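Local coordinates for toll-like receptor 13 (Mus musculus, PDB 4Z0C), which recognises and binds bacterial 23S rRNA as an innate immune receptor, signalling through MYD88 and TRAF6 to activate NF-kappa-B, at residues Leu228-Leu233 / Leu251-Leu256. Residues are numbered along the deposited sequence; the frame is centred on the assembly and turned at random.
Sequences LKSLNL and LRAMDL. With NAG (2-acetamido-2-deoxy-beta-D-glucopyranose), chain F; NAG (2-acetamido-2-deoxy-beta-D-glucopyranose), chain N.
Lys229 O receives two backbone N-H groups from the neighbouring repeat, Arg252 N at 2.6 Å and Ala253 N at 2.9 Å. Leu231 uses both its polar backbone atoms on this neighbour, its N giving to Ala253 O and its O accepting from Asp255 N, and Leu233 N closes the ladder on Asp255 O. On the other edge of strand 230-232, Ser230 and Asn232 make their backbone bonds to strand 206-208 and its flanks, so this middle strand serves both neighbours. The face bearing Ser230, Asn232, Ala253 and Asp255 carries sugar. Asn232 ND2 is bonded covalently to C1 of one N-acetylglucosamine, while its OD1 accepts from Ser234 N. With CG anti to the backbone N (chi1 -163°), Asp255 brings OD2 to the acetamido N2 of that sugar, 2.7 Å away at a fairly straight 161°; its OD1 bonds Ser257 OG. A carboxylate suits this place, offering one oxygen to each partner. Behind the strands, branched leucines pack together, Leu251 CD1 against Leu228 CG (3.8 Å), and the long, unbranched Met254 extends CE to Leu233 CD1 (3.9 Å). Such a parallel ladder between LRR 9 and LRR 10, its leucines turned inward, is typical of the concave face of a Toll-like receptor ectodomain, a leucine-rich-repeat solenoid.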
loop_
_atom_site.group_PDB
_atom_site.type_symbol
_atom_site.label_atom_id
_atom_site.label_comp_id
_atom_site.label_asym_id
_atom_site.label_seq_id
_atom_site.Cartn_x
_atom_site.Cartn_y
_atom_site.Cartn_z
ATOM N N LEU A 228 -42.725 18.023 24.669
ATOM C CA LEU A 228 -41.821 17.938 23.524
ATOM C C LEU A 228 -40.506 18.674 23.746
ATOM O O LEU A 228 -40.499 19.870 24.045
ATOM C CB LEU A 228 -42.514 18.458 22.261
ATOM C CG LEU A 228 -41.746 18.311 20.947
ATOM C CD1 LEU A 228 -41.452 16.868 20.681
ATOM C CD2 LEU A 228 -42.568 18.851 19.808
ATOM N N LYS A 229 -39.390 17.958 23.587
ATOM C CA LYS A 229 -38.084 18.552 23.849
ATOM C C LYS A 229 -37.219 18.859 22.612
ATOM O O LYS A 229 -36.408 19.774 22.647
ATOM C CB LYS A 229 -37.290 17.675 24.808
ATOM C CG LYS A 229 -37.819 17.613 26.215
ATOM C CD LYS A 229 -36.898 16.758 27.074
ATOM C CE LYS A 229 -37.465 16.558 28.462
ATOM N NZ LYS A 229 -36.516 15.815 29.333
ATOM N N SER A 230 -37.345 18.055 21.562
ATOM C CA SER A 230 -36.622 18.271 20.317
ATOM C C SER A 230 -37.596 18.184 19.192
ATOM O O SER A 230 -38.339 17.205 19.082
ATOM C CB SER A 230 -35.560 17.188 20.046
ATOM O OG SER A 230 -34.857 16.828 21.214
ATOM N N LEU A 231 -37.556 19.176 18.317
ATOM C CA LEU A 231 -38.401 19.150 17.141
ATOM C C LEU A 231 -37.472 19.207 15.938
ATOM O O LEU A 231 -36.653 20.099 15.836
ATOM C CB LEU A 231 -39.405 20.323 17.161
ATOM C CG LEU A 231 -40.295 20.472 15.931
ATOM C CD1 LEU A 231 -41.127 19.226 15.737
ATOM C CD2 LEU A 231 -41.176 21.713 16.053
ATOM N N ASN A 232 -37.571 18.219 15.058
ATOM C CA ASN A 232 -36.700 18.142 13.901
ATOM C C ASN A 232 -37.454 18.452 12.623
ATOM O O ASN A 232 -38.251 17.644 12.151
ATOM C CB ASN A 232 -36.057 16.749 13.822
ATOM C CG ASN A 232 -34.825 16.727 12.938
ATOM O OD1 ASN A 232 -34.701 17.531 12.014
ATOM N ND2 ASN A 232 -33.899 15.812 13.231
ATOM N N LEU A 233 -37.205 19.634 12.081
ATOM C CA LEU A 233 -37.839 20.084 10.846
ATOM C C LEU A 233 -36.792 20.287 9.730
ATOM O O LEU A 233 -36.979 21.103 8.821
ATOM C CB LEU A 233 -38.592 21.394 11.102
ATOM C CG LEU A 233 -39.809 21.356 12.035
ATOM C CD1 LEU A 233 -40.410 22.735 12.145
ATOM C CD2 LEU A 233 -40.857 20.320 11.635
ATOM N N LEU A 251 -39.554 22.951 24.681
ATOM C CA LEU A 251 -38.585 22.629 23.655
ATOM C C LEU A 251 -37.150 22.997 24.069
ATOM O O LEU A 251 -36.889 24.117 24.510
ATOM C CB LEU A 251 -38.969 23.293 22.332
ATOM C CG LEU A 251 -38.505 22.512 21.092
ATOM C CD1 LEU A 251 -39.292 21.221 20.952
ATOM C CD2 LEU A 251 -38.601 23.345 19.824
ATOM N N ARG A 252 -36.237 22.032 23.955
ATOM C CA ARG A 252 -34.822 22.253 24.267
ATOM C C ARG A 252 -33.950 22.352 23.006
ATOM O O ARG A 252 -32.880 22.969 23.016
ATOM C CB ARG A 252 -34.286 21.124 25.150
ATOM C CG ARG A 252 -34.330 21.388 26.643
ATOM C CD ARG A 252 -35.647 20.989 27.212
ATOM N NE ARG A 252 -35.662 21.071 28.670
ATOM C CZ ARG A 252 -36.713 20.758 29.424
ATOM N NH1 ARG A 252 -37.849 20.352 28.864
ATOM N NH2 ARG A 252 -36.630 20.856 30.743
ATOM N N ALA A 253 -34.414 21.749 21.917
ATOM C CA ALA A 253 -33.612 21.644 20.709
ATOM C C ALA A 253 -34.508 21.731 19.487
ATOM O O ALA A 253 -35.614 21.174 19.467
ATOM C CB ALA A 253 -32.789 20.322 20.705
ATOM N N MET A 254 -34.026 22.436 18.468
ATOM C CA MET A 254 -34.756 22.560 17.219
ATOM C C MET A 254 -33.822 22.396 16.042
ATOM O O MET A 254 -32.652 22.777 16.100
ATOM C CB MET A 254 -35.440 23.927 17.125
ATOM C CG MET A 254 -36.516 23.967 16.056
ATOM S SD MET A 254 -37.700 25.283 16.310
ATOM C CE MET A 254 -38.865 24.919 15.007
ATOM N N ASP A 255 -34.353 21.850 14.958
ATOM C CA ASP A 255 -33.570 21.719 13.750
ATOM C C ASP A 255 -34.357 22.372 12.627
ATOM O O ASP A 255 -35.424 21.890 12.255
ATOM C CB ASP A 255 -33.275 20.231 13.439
ATOM C CG ASP A 255 -32.120 20.053 12.433
ATOM O OD1 ASP A 255 -31.844 20.991 11.647
ATOM O OD2 ASP A 255 -31.501 18.963 12.408
ATOM N N LEU A 256 -33.822 23.463 12.090
ATOM C CA LEU A 256 -34.478 24.219 11.029
ATOM C C LEU A 256 -33.697 24.259 9.701
ATOM O O LEU A 256 -33.878 25.182 8.894
ATOM C CB LEU A 256 -34.758 25.653 11.513
ATOM C CG LEU A 256 -35.876 25.815 12.550
ATOM C CD1 LEU A 256 -35.952 27.242 13.038
ATOM C CD2 LEU A 256 -37.197 25.395 11.935
HETATM C C1 NAG F . -32.806 15.783 12.280
HETATM C C2 NAG F . -31.516 15.597 13.067
HETATM C C3 NAG F . -30.310 15.402 12.146
HETATM C C4 NAG F . -30.628 14.343 11.104
HETATM C C5 NAG F . -31.853 14.853 10.354
HETATM C C6 NAG F . -32.201 14.061 9.106
HETATM C C7 NAG F . -31.165 16.575 15.204
HETATM C C8 NAG F . -30.846 17.771 16.051
HETATM N N2 NAG F . -31.321 16.762 13.903
HETATM O O3 NAG F . -29.166 15.055 12.886
HETATM O O4 NAG F . -29.514 14.124 10.274
HETATM O O5 NAG F . -32.912 14.788 11.277
HETATM O O6 NAG F . -32.003 12.701 9.415
HETATM O O7 NAG F . -31.268 15.451 15.687
HETATM C C1 NAG N . -34.023 13.546 21.693
HETATM C C2 NAG N . -32.730 13.012 21.059
HETATM C C3 NAG N . -31.517 13.283 21.930
HETATM C C4 NAG N . -31.422 14.762 22.261
HETATM C C5 NAG N . -32.718 15.197 22.924
HETATM C C6 NAG N . -32.617 16.694 23.231
HETATM C C7 NAG N . -32.947 11.072 19.632
HETATM C C8 NAG N . -32.648 9.605 19.487
HETATM N N2 NAG N . -32.789 11.581 20.845
HETATM O O3 NAG N . -30.371 12.831 21.257
HETATM O O4 NAG N . -30.344 15.022 23.139
HETATM O O5 NAG N . -33.853 14.903 22.107
HETATM O O6 NAG N . -33.747 17.116 23.955
HETATM O O7 NAG N . -33.324 11.754 18.677
#